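Local coordinates for protein 2,3-dihydroxybenzoate-AMP ligase (Mycobacterium smegmatis, PDB 5KEI) that is a ligase of the ANL superfamily, built from a large AMP-binding domain followed by a smaller C-terminal domain, at residues 413-418 against 423-428; 353-358 against 402-407; 23-28 against 222-227; 484-489 against 537-542; 131-136 against 218-223. All coordinates share one frame; numbering follows the deposited sequence.

Contact 1: 413-418 against 423-428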
# COMPACT_ATOMS: atom_id res chain seq x y z
N ASN A 413 -0.02 -12.76 1.75
CA ASN A 413 -0.72 -13.94 2.24
C ASN A 413 -1.25 -13.68 3.65
O ASN A 413 -1.96 -14.51 4.22
CB ASN A 413 0.22 -15.13 2.21
CG ASN A 413 0.80 -15.36 0.83
OD1 ASN A 413 0.13 -15.94 -0.02
ND2 ASN A 413 2.02 -14.88 0.60
N GLY A 414 -0.91 -12.52 4.19
CA GLY A 414 -1.51 -12.00 5.40
C GLY A 414 -0.95 -10.63 5.70
O GLY A 414 0.17 -10.30 5.29
N TYR A 415 -1.71 -9.80 6.41
CA TYR A 415 -1.18 -8.56 6.94
C TYR A 415 -0.15 -8.86 8.02
O TYR A 415 -0.11 -9.97 8.57
CB TYR A 415 -2.30 -7.69 7.48
CG TYR A 415 -3.19 -7.13 6.41
CD1 TYR A 415 -4.47 -7.63 6.23
CD2 TYR A 415 -2.76 -6.12 5.57
CE1 TYR A 415 -5.29 -7.14 5.26
CE2 TYR A 415 -3.59 -5.60 4.59
CZ TYR A 415 -4.86 -6.13 4.44
OH TYR A 415 -5.72 -5.65 3.47
N PHE A 416 0.69 -7.88 8.33
CA PHE A 416 1.76 -8.11 9.31
C PHE A 416 1.25 -7.98 10.74
O PHE A 416 0.65 -6.97 11.10
CB PHE A 416 2.91 -7.13 9.10
CG PHE A 416 4.09 -7.40 9.97
CD1 PHE A 416 5.04 -8.34 9.61
CD2 PHE A 416 4.25 -6.71 11.17
CE1 PHE A 416 6.15 -8.59 10.42
CE2 PHE A 416 5.34 -6.97 11.98
CZ PHE A 416 6.29 -7.91 11.60
N ASN A 417 1.48 -9.01 11.55
CA ASN A 417 1.11 -8.97 12.96
C ASN A 417 -0.34 -8.54 13.13
O ASN A 417 -0.63 -7.54 13.78
CB ASN A 417 2.05 -8.03 13.71
CG ASN A 417 1.94 -8.16 15.21
OD1 ASN A 417 1.45 -9.16 15.72
ND2 ASN A 417 2.41 -7.15 15.92
N ALA A 418 -1.25 -9.27 12.49
CA ALA A 418 -2.65 -8.88 12.47
C ALA A 418 -3.53 -10.11 12.28
O ALA A 418 -4.30 -10.21 11.32
CB ALA A 418 -2.91 -7.86 11.36
N GLU A 423 -7.72 -13.63 9.53
CA GLU A 423 -8.89 -14.52 9.51
C GLU A 423 -10.02 -13.90 8.71
O GLU A 423 -10.75 -14.59 8.00
CB GLU A 423 -9.39 -14.81 10.92
CG GLU A 423 -8.46 -15.66 11.76
CD GLU A 423 -9.04 -15.97 13.13
OE1 GLU A 423 -10.25 -15.68 13.34
OE2 GLU A 423 -8.29 -16.50 13.99
N ARG A 424 -10.14 -12.59 8.82
CA ARG A 424 -11.27 -11.85 8.26
C ARG A 424 -11.09 -11.50 6.77
O ARG A 424 -12.05 -11.52 6.00
CB ARG A 424 -11.48 -10.58 9.11
CG ARG A 424 -12.61 -9.67 8.70
CD ARG A 424 -12.65 -8.42 9.59
NE ARG A 424 -13.48 -7.36 9.01
CZ ARG A 424 -14.80 -7.25 9.18
NH1 ARG A 424 -15.47 -8.14 9.91
NH2 ARG A 424 -15.47 -6.25 8.61
N SER A 425 -9.85 -11.21 6.36
CA SER A 425 -9.57 -10.62 5.06
C SER A 425 -9.15 -11.60 3.95
O SER A 425 -9.00 -11.20 2.80
CB SER A 425 -8.47 -9.56 5.21
OG SER A 425 -8.77 -8.64 6.25
N PHE A 426 -8.95 -12.87 4.30
CA PHE A 426 -8.50 -13.84 3.31
C PHE A 426 -9.40 -15.08 3.19
O PHE A 426 -9.83 -15.65 4.20
CB PHE A 426 -7.06 -14.31 3.63
CG PHE A 426 -6.02 -13.22 3.51
CD1 PHE A 426 -5.72 -12.41 4.60
CD2 PHE A 426 -5.35 -13.00 2.33
CE1 PHE A 426 -4.78 -11.40 4.49
CE2 PHE A 426 -4.41 -11.98 2.22
CZ PHE A 426 -4.13 -11.18 3.30
N SER A 427 -9.67 -15.44 1.95
CA SER A 427 -10.10 -16.78 1.51
C SER A 427 -9.41 -17.95 2.24
O SER A 427 -8.25 -17.84 2.66
CB SER A 427 -9.86 -16.86 -0.01
OG SER A 427 -9.90 -18.17 -0.54
N PRO A 428 -10.10 -19.09 2.41
CA PRO A 428 -9.42 -20.26 2.98
C PRO A 428 -8.30 -20.78 2.07
O PRO A 428 -7.31 -21.32 2.56
CB PRO A 428 -10.54 -21.30 3.12
CG PRO A 428 -11.82 -20.50 3.12
CD PRO A 428 -11.55 -19.32 2.22
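Phe426 lays its ring across the backbone of Asn413 and Gly414, so that the residue just past helix 419-425 packs back on the loop that leads into that helix from strand 402-407 in this ANL-family enzyme. Ala418 is at the N-cap of the helix, and Phe426 is the first residue past it to leave helical geometry. Ring-on-backbone packing dominates. Phe426 CE1 approaches Gly414 CA to 3.4 Å, and CZ lies 3.6 Å from Gly414 N, the ring meeting the bare backbone of the glycine. Asn413 O stands over the centre of one ring face, 3.9 Å above its plane.

Side-chain packing is lighter. The side chains of Tyr415 and Phe426 cross obliquely, Tyr415 CD1 to Phe426 CE1 4.2 Å, while Ser425 meets the edge of the tyrosine ring near its plane.

No hydrogen bond spans the two segments, and several of their polar atoms have partners outside. Tyr415 OH bonds to Glu357, and Asn413 OD1 to Arg32; Asn422, from within the helix, takes up Tyr415 N, which ties the loop to the helix that follows it. Ser425 OG lies anti to its carbonyl carbon (chi1 -51°), a rotation that allows its bond back to Ala421 O one turn earlier, and it still passes 3.9 Å from Tyr415 CE1.

Contact 2: 353-358 against 402-407; sequences FGMAEG and GELLVR
Leu404 drives one methyl, CD2, at the outer edge of the Phe353 ring, and this is the tight part of the contact. CD2 lies 3.7 Å from Phe353 CE2 and 4.0 Å from Phe353 CZ, near the ring plane and not over a face. The two side chains come from opposite directions: in each, CG stands anti to the backbone N (chi1 165° for Phe353, 174° for Leu404), and they extend toward each other from the two segments. Leu404 is buried, also packing on Ile386, whereas Phe353 is partly exposed and rests on Gln376 and Asp436.

Two sheets meet here. Strand 349-354 belongs to the large mixed sheet, and strand 402-407 is an inner strand of a four-stranded antiparallel sheet; no hydrogen bond links the two segments, and the side-chain contacts between them are apolar.

Past Phe353 the packing slackens. Gly354 is exposed, and Met355 offers its terminal methyl to the same leucine branch from farther off, Met355 CE to Leu404 CD2 4.4 Å. Beyond it the chain turns aside in a type I turn closed by Gly358 N to Met355 O (3.0 Å), while Val406, though its CB points toward the other segment, comes no nearer than 4.7 Å, Val406 CG1 to Met355 SD.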
# COMPACT_ATOMS: atom_id res chain seq x y z
N PHE A 353 -5.02 0.02 -12.04
CA PHE A 353 -5.84 -0.36 -10.91
C PHE A 353 -5.04 -1.34 -10.07
O PHE A 353 -4.89 -2.51 -10.44
CB PHE A 353 -7.17 -0.96 -11.37
CG PHE A 353 -7.92 -1.68 -10.29
CD1 PHE A 353 -8.25 -1.05 -9.10
CD2 PHE A 353 -8.34 -3.00 -10.48
CE1 PHE A 353 -8.95 -1.72 -8.10
CE2 PHE A 353 -9.04 -3.67 -9.49
CZ PHE A 353 -9.35 -3.03 -8.31
N GLY A 354 -4.51 -0.83 -8.97
CA GLY A 354 -3.63 -1.59 -8.10
C GLY A 354 -3.86 -1.31 -6.63
O GLY A 354 -4.65 -0.46 -6.26
N MET A 355 -3.18 -2.06 -5.79
CA MET A 355 -3.36 -1.96 -4.35
C MET A 355 -2.05 -2.35 -3.69
O MET A 355 -1.32 -3.21 -4.21
CB MET A 355 -4.51 -2.85 -3.88
CG MET A 355 -4.29 -4.33 -4.14
SD MET A 355 -5.81 -5.28 -4.25
CE MET A 355 -6.46 -4.70 -5.83
N ALA A 356 -1.75 -1.70 -2.57
CA ALA A 356 -0.53 -1.97 -1.82
C ALA A 356 -0.38 -3.46 -1.47
O ALA A 356 0.74 -3.97 -1.35
CB ALA A 356 -0.52 -1.12 -0.55
N GLU A 357 -1.51 -4.14 -1.31
CA GLU A 357 -1.55 -5.56 -0.99
C GLU A 357 -0.95 -6.48 -2.06
O GLU A 357 -0.62 -7.63 -1.78
CB GLU A 357 -3.00 -5.98 -0.73
CG GLU A 357 -3.53 -5.61 0.66
CD GLU A 357 -4.15 -4.20 0.74
OE1 GLU A 357 -4.03 -3.39 -0.22
OE2 GLU A 357 -4.79 -3.91 1.77
N GLY A 358 -0.82 -5.99 -3.29
CA GLY A 358 -0.36 -6.85 -4.36
C GLY A 358 -0.90 -6.49 -5.74
O GLY A 358 -0.39 -5.56 -6.37
N GLY A 402 -18.74 -8.68 -9.62
CA GLY A 402 -18.62 -9.38 -8.36
C GLY A 402 -17.53 -8.79 -7.48
O GLY A 402 -17.00 -7.73 -7.77
N GLU A 403 -17.20 -9.47 -6.39
CA GLU A 403 -16.07 -9.02 -5.62
C GLU A 403 -14.77 -9.62 -6.17
O GLU A 403 -14.70 -10.82 -6.45
CB GLU A 403 -16.23 -9.35 -4.14
CG GLU A 403 -15.04 -8.90 -3.31
CD GLU A 403 -15.24 -9.14 -1.82
OE1 GLU A 403 -16.16 -9.90 -1.45
OE2 GLU A 403 -14.46 -8.55 -1.04
N LEU A 404 -13.76 -8.78 -6.32
CA LEU A 404 -12.45 -9.22 -6.76
C LEU A 404 -11.65 -9.90 -5.64
O LEU A 404 -11.49 -9.36 -4.54
CB LEU A 404 -11.68 -8.03 -7.32
CG LEU A 404 -10.23 -8.30 -7.69
CD1 LEU A 404 -10.15 -9.28 -8.86
CD2 LEU A 404 -9.52 -6.98 -8.00
N LEU A 405 -11.18 -11.12 -5.91
CA LEU A 405 -10.28 -11.85 -5.03
C LEU A 405 -8.99 -12.12 -5.81
O LEU A 405 -9.04 -12.36 -7.02
CB LEU A 405 -10.90 -13.17 -4.58
CG LEU A 405 -11.92 -13.29 -3.45
CD1 LEU A 405 -13.11 -12.34 -3.61
CD2 LEU A 405 -12.38 -14.74 -3.37
N VAL A 406 -7.85 -12.09 -5.13
CA VAL A 406 -6.58 -12.20 -5.84
C VAL A 406 -5.52 -12.98 -5.08
O VAL A 406 -5.46 -12.95 -3.84
CB VAL A 406 -6.00 -10.81 -6.18
CG1 VAL A 406 -5.77 -9.97 -4.89
CG2 VAL A 406 -4.72 -10.94 -6.98
N ARG A 407 -4.70 -13.69 -5.84
CA ARG A 407 -3.54 -14.40 -5.33
C ARG A 407 -2.50 -14.43 -6.44
O ARG A 407 -2.86 -14.59 -7.61
CB ARG A 407 -3.93 -15.81 -4.90
CG ARG A 407 -2.90 -16.53 -4.08
CD ARG A 407 -3.38 -17.94 -3.77
NE ARG A 407 -3.47 -18.77 -4.97
CZ ARG A 407 -4.04 -19.98 -4.98
NH1 ARG A 407 -4.56 -20.47 -3.87
NH2 ARG A 407 -4.09 -20.69 -6.10

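Contact 3: 23-28 against 222-227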
# COMPACT_ATOMS: atom_id res chain seq x y z
N ALA A 23 7.50 -13.64 13.20
CA ALA A 23 6.30 -13.89 14.00
C ALA A 23 5.05 -13.24 13.43
O ALA A 23 3.95 -13.77 13.57
CB ALA A 23 6.52 -13.41 15.44
N GLY A 24 5.22 -12.09 12.78
CA GLY A 24 4.10 -11.35 12.23
C GLY A 24 3.83 -11.66 10.77
O GLY A 24 2.84 -11.19 10.19
N PHE A 25 4.71 -12.47 10.19
CA PHE A 25 4.74 -12.72 8.75
C PHE A 25 4.08 -14.04 8.36
O PHE A 25 4.35 -15.09 8.94
CB PHE A 25 6.19 -12.67 8.27
CG PHE A 25 6.34 -12.82 6.78
CD1 PHE A 25 5.70 -11.97 5.91
CD2 PHE A 25 7.14 -13.83 6.26
CE1 PHE A 25 5.83 -12.11 4.53
CE2 PHE A 25 7.28 -13.98 4.88
CZ PHE A 25 6.61 -13.11 4.01
N THR A 26 3.19 -13.97 7.37
CA THR A 26 2.61 -15.16 6.77
C THR A 26 3.33 -15.40 5.44
O THR A 26 3.11 -14.67 4.50
CB THR A 26 1.10 -15.01 6.52
OG1 THR A 26 0.44 -14.59 7.72
CG2 THR A 26 0.52 -16.33 6.03
N PRO A 27 4.21 -16.40 5.39
CA PRO A 27 5.04 -16.57 4.20
C PRO A 27 4.27 -17.08 3.00
O PRO A 27 3.16 -17.56 3.14
CB PRO A 27 6.09 -17.61 4.65
CG PRO A 27 5.49 -18.31 5.82
CD PRO A 27 4.58 -17.31 6.49
N PHE A 28 4.86 -16.96 1.81
CA PHE A 28 4.34 -17.64 0.64
C PHE A 28 4.51 -19.14 0.83
O PHE A 28 5.55 -19.59 1.28
CB PHE A 28 5.06 -17.20 -0.63
CG PHE A 28 4.65 -15.86 -1.11
CD1 PHE A 28 3.78 -15.73 -2.19
CD2 PHE A 28 5.12 -14.71 -0.48
CE1 PHE A 28 3.39 -14.49 -2.64
CE2 PHE A 28 4.74 -13.46 -0.93
CZ PHE A 28 3.87 -13.35 -2.01
N LEU A 222 -0.57 -3.00 8.13
CA LEU A 222 0.74 -3.04 7.52
C LEU A 222 0.86 -4.25 6.59
O LEU A 222 0.46 -5.37 6.92
CB LEU A 222 1.85 -3.06 8.58
CG LEU A 222 1.89 -1.84 9.51
CD1 LEU A 222 2.94 -1.97 10.59
CD2 LEU A 222 2.07 -0.56 8.70
N ILE A 223 1.42 -4.01 5.42
CA ILE A 223 1.51 -5.01 4.38
C ILE A 223 2.96 -5.39 4.16
O ILE A 223 3.77 -4.53 3.77
CB ILE A 223 0.90 -4.48 3.06
CG1 ILE A 223 -0.61 -4.24 3.24
CG2 ILE A 223 1.15 -5.44 1.92
CD1 ILE A 223 -1.22 -3.30 2.22
N PRO A 224 3.30 -6.66 4.43
CA PRO A 224 4.70 -7.06 4.24
C PRO A 224 4.98 -7.40 2.77
O PRO A 224 4.26 -8.18 2.14
CB PRO A 224 4.84 -8.28 5.14
CG PRO A 224 3.48 -8.88 5.15
CD PRO A 224 2.48 -7.75 4.97
N ARG A 225 6.00 -6.77 2.21
CA ARG A 225 6.39 -7.14 0.85
C ARG A 225 7.76 -7.75 0.97
O ARG A 225 8.66 -7.18 1.60
CB ARG A 225 6.36 -5.93 -0.10
CG ARG A 225 5.05 -5.13 -0.08
CD ARG A 225 3.87 -5.85 -0.76
NE ARG A 225 4.25 -6.29 -2.10
CZ ARG A 225 3.84 -5.73 -3.24
NH1 ARG A 225 2.99 -4.71 -3.24
NH2 ARG A 225 4.28 -6.22 -4.38
N THR A 226 7.91 -8.94 0.43
CA THR A 226 9.19 -9.62 0.50
C THR A 226 10.15 -9.03 -0.52
O THR A 226 9.73 -8.32 -1.45
CB THR A 226 9.04 -11.11 0.26
OG1 THR A 226 8.60 -11.32 -1.09
CG2 THR A 226 8.01 -11.66 1.20
N HIS A 227 11.44 -9.30 -0.34
CA HIS A 227 12.46 -8.90 -1.31
C HIS A 227 12.10 -9.47 -2.68
O HIS A 227 12.11 -8.76 -3.69
CB HIS A 227 13.85 -9.39 -0.90
CG HIS A 227 14.36 -8.80 0.38
ND1 HIS A 227 15.12 -7.64 0.42
CD2 HIS A 227 14.26 -9.22 1.67
CE1 HIS A 227 15.44 -7.37 1.67
NE2 HIS A 227 14.93 -8.31 2.45
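Thr226 OG1 is held by its own helix while the other branch of the side chain serves the contact with Phe25. OG1 caps a backbone N at the start of helix 227-240, with Thr226 in the N-cap position, and it also hydrogen-bonds to Asp229 OD1. For this the hydroxyl sits between the backbone N and the carbonyl carbon (chi1 66°), which swings CG2 anti to the carbonyl carbon and out toward the aromatic pair of segment 23-28.

The methyl takes the closest approach, 3.5 Å from Thr226 CG2 to Phe25 CZ, oblique to the ring; the two side chains cross at about a right angle. Phe28 brings only the edge of its ring to the same methyl, Phe28 CE2 to Thr226 CG2 4.3 Å, and makes an edge-to-face stack with Trp42.

Strand 222-226 is an outermost strand of a seven-stranded mixed sheet, running antiparallel to its neighbour 207-212, and the irregular chain before helix 30-38 lies against it. Along the strand, two residues before Thr226, Pro224 faces the same aromatic ring. Its CG lies in the Phe25 ring plane, at the edge, 3.9 Å from Phe25 CD1, while Pro224 CB is equally near but oblique. Phe25 reaches both residues because its CG is anti to the backbone N (chi1 -176°). Within its own segment, Pro27 N lies 3.9 Å above one face of the Phe25 ring, offset toward the rim, and Phe25 also touches Pro207 of the adjoining strand.

Contact 4: 484-489 against 537-542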
# COMPACT_ATOMS: atom_id res chain seq x y z
N ALA A 484 -13.51 -11.12 16.46
CA ALA A 484 -14.25 -11.00 15.19
C ALA A 484 -15.60 -10.33 15.46
O ALA A 484 -16.11 -10.40 16.58
CB ALA A 484 -14.45 -12.37 14.55
N ALA A 485 -16.18 -9.68 14.46
CA ALA A 485 -17.48 -9.00 14.64
C ALA A 485 -18.33 -9.08 13.38
O ALA A 485 -17.80 -9.06 12.27
CB ALA A 485 -17.28 -7.55 15.03
N ALA A 486 -19.64 -9.18 13.56
CA ALA A 486 -20.58 -9.12 12.43
C ALA A 486 -21.82 -8.28 12.77
O ALA A 486 -22.56 -8.60 13.70
CB ALA A 486 -20.98 -10.52 12.00
N ALA A 487 -22.01 -7.19 12.04
CA ALA A 487 -23.20 -6.36 12.20
C ALA A 487 -24.26 -6.90 11.25
O ALA A 487 -24.05 -6.96 10.04
CB ALA A 487 -22.91 -4.88 11.92
N VAL A 488 -25.37 -7.33 11.82
CA VAL A 488 -26.38 -8.02 11.04
C VAL A 488 -27.72 -7.27 11.15
O VAL A 488 -28.00 -6.60 12.15
CB VAL A 488 -26.52 -9.48 11.52
CG1 VAL A 488 -27.35 -10.27 10.58
CG2 VAL A 488 -25.14 -10.13 11.63
N ALA A 489 -28.52 -7.35 10.09
CA ALA A 489 -29.83 -6.72 10.03
C ALA A 489 -30.92 -7.70 10.44
O ALA A 489 -31.01 -8.80 9.90
CB ALA A 489 -30.10 -6.18 8.63
N PRO A 537 -18.96 -18.52 19.68
CA PRO A 537 -17.58 -19.02 19.76
C PRO A 537 -16.82 -18.82 18.43
O PRO A 537 -15.58 -18.75 18.42
CB PRO A 537 -17.75 -20.50 20.10
CG PRO A 537 -19.12 -20.84 19.59
CD PRO A 537 -19.95 -19.61 19.81
N SER A 538 -17.57 -18.71 17.34
CA SER A 538 -17.01 -18.35 16.04
C SER A 538 -18.11 -17.90 15.07
O SER A 538 -19.30 -18.16 15.30
CB SER A 538 -16.22 -19.52 15.44
OG SER A 538 -16.97 -20.73 15.50
N LEU A 539 -17.72 -17.22 14.01
CA LEU A 539 -18.68 -16.76 13.02
C LEU A 539 -18.70 -17.69 11.81
O LEU A 539 -17.65 -18.10 11.32
CB LEU A 539 -18.36 -15.32 12.58
CG LEU A 539 -18.38 -14.24 13.67
CD1 LEU A 539 -17.99 -12.90 13.07
CD2 LEU A 539 -19.75 -14.16 14.34
N PRO A 540 -19.91 -18.05 11.36
CA PRO A 540 -20.02 -18.79 10.11
C PRO A 540 -19.52 -17.98 8.90
O PRO A 540 -19.65 -16.75 8.88
CB PRO A 540 -21.53 -19.07 10.00
CG PRO A 540 -22.18 -18.16 11.01
CD PRO A 540 -21.18 -18.01 12.10
N THR A 541 -18.96 -18.68 7.92
CA THR A 541 -18.37 -18.06 6.73
C THR A 541 -18.83 -18.75 5.45
O THR A 541 -19.16 -19.94 5.46
CB THR A 541 -16.84 -18.10 6.78
OG1 THR A 541 -16.40 -19.45 7.02
CG2 THR A 541 -16.30 -17.17 7.87
N THR A 542 -18.84 -18.01 4.35
CA THR A 542 -19.04 -18.62 3.03
C THR A 542 -17.75 -19.29 2.56
O THR A 542 -16.70 -19.18 3.20
CB THR A 542 -19.49 -17.58 1.99
OG1 THR A 542 -18.46 -16.60 1.78
CG2 THR A 542 -20.76 -16.88 2.45
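Leu539 carries all of this contact, set against three successive alanines, Ala484 to Ala486, along strand 482-492. Leading into it, Ser538 points its CB away from them. At Leu539 the side chain turns inward: CG lies anti to the carbonyl carbon (chi1 -61°) and the chain then runs extended, sending the CD1 methyl between two alanine methyls. Leu539 CD1 is 3.9 Å from Ala484 CB and 4.0 Å from Ala486 CB. Between them Ala485 turns its own methyl away, so CD1 meets backbone there, 3.8 Å from Ala485 C. Small side chains thus let the leucine approach the strand itself. Leu539 also packs on Val502 and Val504 of strand 498-505 and on Ile547.

After the leucine the chain leaves the strand. Pro540 makes a backbone hydrogen bond with Asp548 and packs on Ile552 of helix 549-553, a helix that Ala486 touches as well. Farther on, Thr542 OG1 bonds weakly to Lys546 O. No hydrogen bond joins the two segments. The loop after strand 532-535 thereby closes over one side of the three-stranded mixed sheet of the small alpha/beta C-terminal domain characteristic of ANL enzymes.

Contact 5: 131-136 against 218-223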
# COMPACT_ATOMS: atom_id res chain seq x y z
N LEU A 131 -0.54 11.28 14.64
CA LEU A 131 -0.12 10.54 15.83
C LEU A 131 -0.88 9.24 16.01
O LEU A 131 -0.29 8.22 16.33
CB LEU A 131 -0.27 11.41 17.08
CG LEU A 131 0.03 10.67 18.39
CD1 LEU A 131 1.47 10.16 18.39
CD2 LEU A 131 -0.23 11.56 19.59
N ALA A 132 -2.19 9.27 15.82
CA ALA A 132 -2.97 8.05 15.99
C ALA A 132 -2.45 6.92 15.08
O ALA A 132 -2.18 5.81 15.55
CB ALA A 132 -4.44 8.33 15.73
N GLU A 133 -2.28 7.22 13.78
CA GLU A 133 -1.74 6.25 12.81
C GLU A 133 -0.34 5.74 13.18
O GLU A 133 -0.12 4.54 13.32
CB GLU A 133 -1.68 6.87 11.41
CG GLU A 133 -3.03 7.13 10.76
CD GLU A 133 -3.73 8.36 11.31
OE1 GLU A 133 -3.06 9.38 11.58
OE2 GLU A 133 -4.97 8.31 11.46
N LEU A 134 0.59 6.67 13.33
CA LEU A 134 1.97 6.34 13.64
C LEU A 134 2.09 5.52 14.92
O LEU A 134 2.89 4.58 15.00
CB LEU A 134 2.83 7.61 13.73
CG LEU A 134 3.15 8.37 12.43
CD1 LEU A 134 4.53 9.03 12.48
CD2 LEU A 134 3.02 7.50 11.17
N THR A 135 1.28 5.87 15.91
CA THR A 135 1.25 5.14 17.19
C THR A 135 0.85 3.69 16.99
O THR A 135 1.53 2.78 17.45
CB THR A 135 0.29 5.82 18.18
OG1 THR A 135 0.98 6.91 18.79
CG2 THR A 135 -0.17 4.86 19.26
N HIS A 136 -0.24 3.47 16.27
CA HIS A 136 -0.69 2.13 15.93
C HIS A 136 0.33 1.39 15.06
O HIS A 136 0.57 0.21 15.28
CB HIS A 136 -2.05 2.21 15.23
CG HIS A 136 -2.55 0.89 14.73
ND1 HIS A 136 -3.05 -0.08 15.57
CD2 HIS A 136 -2.66 0.40 13.48
CE1 HIS A 136 -3.43 -1.12 14.86
NE2 HIS A 136 -3.20 -0.86 13.58
N GLY A 218 -11.99 1.61 11.37
CA GLY A 218 -10.78 1.07 10.77
C GLY A 218 -9.46 1.45 11.42
O GLY A 218 -9.17 2.62 11.64
N ALA A 219 -8.66 0.43 11.72
CA ALA A 219 -7.23 0.63 11.98
C ALA A 219 -6.48 0.34 10.68
O ALA A 219 -6.73 -0.69 10.05
CB ALA A 219 -6.75 -0.26 13.12
N PRO A 220 -5.59 1.25 10.25
CA PRO A 220 -4.81 0.93 9.05
C PRO A 220 -3.93 -0.30 9.30
O PRO A 220 -3.55 -0.57 10.44
CB PRO A 220 -3.97 2.19 8.82
CG PRO A 220 -4.68 3.27 9.56
CD PRO A 220 -5.29 2.60 10.76
N LYS A 221 -3.64 -1.04 8.25
CA LYS A 221 -2.87 -2.27 8.41
C LYS A 221 -1.50 -2.13 7.75
O LYS A 221 -1.29 -1.22 6.94
CB LYS A 221 -3.65 -3.46 7.84
CG LYS A 221 -4.90 -3.78 8.66
CD LYS A 221 -5.91 -4.60 7.87
CE LYS A 221 -7.22 -3.83 7.69
NZ LYS A 221 -8.26 -4.63 6.98
N LEU A 222 -0.57 -3.00 8.13
CA LEU A 222 0.74 -3.04 7.52
C LEU A 222 0.86 -4.25 6.59
O LEU A 222 0.46 -5.37 6.92
CB LEU A 222 1.85 -3.06 8.58
CG LEU A 222 1.89 -1.84 9.51
CD1 LEU A 222 2.94 -1.97 10.59
CD2 LEU A 222 2.07 -0.56 8.70
N ILE A 223 1.42 -4.01 5.42
CA ILE A 223 1.51 -5.01 4.38
C ILE A 223 2.96 -5.39 4.16
O ILE A 223 3.77 -4.53 3.77
CB ILE A 223 0.90 -4.48 3.06
CG1 ILE A 223 -0.61 -4.24 3.24
CG2 ILE A 223 1.15 -5.44 1.92
CD1 ILE A 223 -1.22 -3.30 2.22
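His136 swings its imidazole out from helix 131-141 with CG anti to the backbone N (chi1 175°), and a second torsion of 74° turns the ring so that one face meets Ala219 and an edge meets Pro220. Over the face, Ala219 CB makes a CH-pi contact, 4.0 Å from the His136 ring centroid and 28° off the ring normal; its nearest ring atom is NE2, at 3.6 Å. At the edge, near the ring plane, the oxygen of Pro220 lies beside the NE2-CD2 side. The hydrogen bond from His136 NE2 to Pro220 O is long at 3.2 Å and strongly bent, hence weak, and the oxygen is almost as close to His136 CD2, at 3.3 Å.

Residues 218-221 close the Gly/Ser/Thr-rich signature loop of the AMP-binding family, ending here in Gly-Ala-Pro-Lys just before strand 222-226. In relatives this loop is the counterpart of a P-loop. Helix 131-141 covers one flank of the end of this loop, at the protein surface, and Gly218, just before Ala219, is poorly ordered. Lys221 points its CB away from the helix, toward the side where Tyr415 and Ser425 lie.

One turn back along the helix, Glu133 adds a looser touch, CG to Pro220 CG 4.4 Å, while its OE1 folds back to hydrogen-bond Arg130 N at the head of the helix. Pro220 packs on Phe137 as well.

Strand 222-226 ties three of the sites together. Contacts 3 and 5 share Leu222 and Ile223, and contact 1 docks on the same strand through Phe416 N to Leu222 O (2.9 Å). The loop of contact 1 also reaches the N-terminal segment of contact 3, Asn417 N to Gly24 O (2.9 Å). Contact 2 joins this cluster where Arg225 NH1 hydrogen-bonds Ala356 O at 3.0 Å. Contact 4, in the C-terminal domain, meets only contact 1 of the other four, where Arg424 NH1 packs 3.4 Å from Ala485 O; its nearest atoms lie about 8 Å from contact 2, about 11 Å from contact 5 and about 17 Å from contact 3.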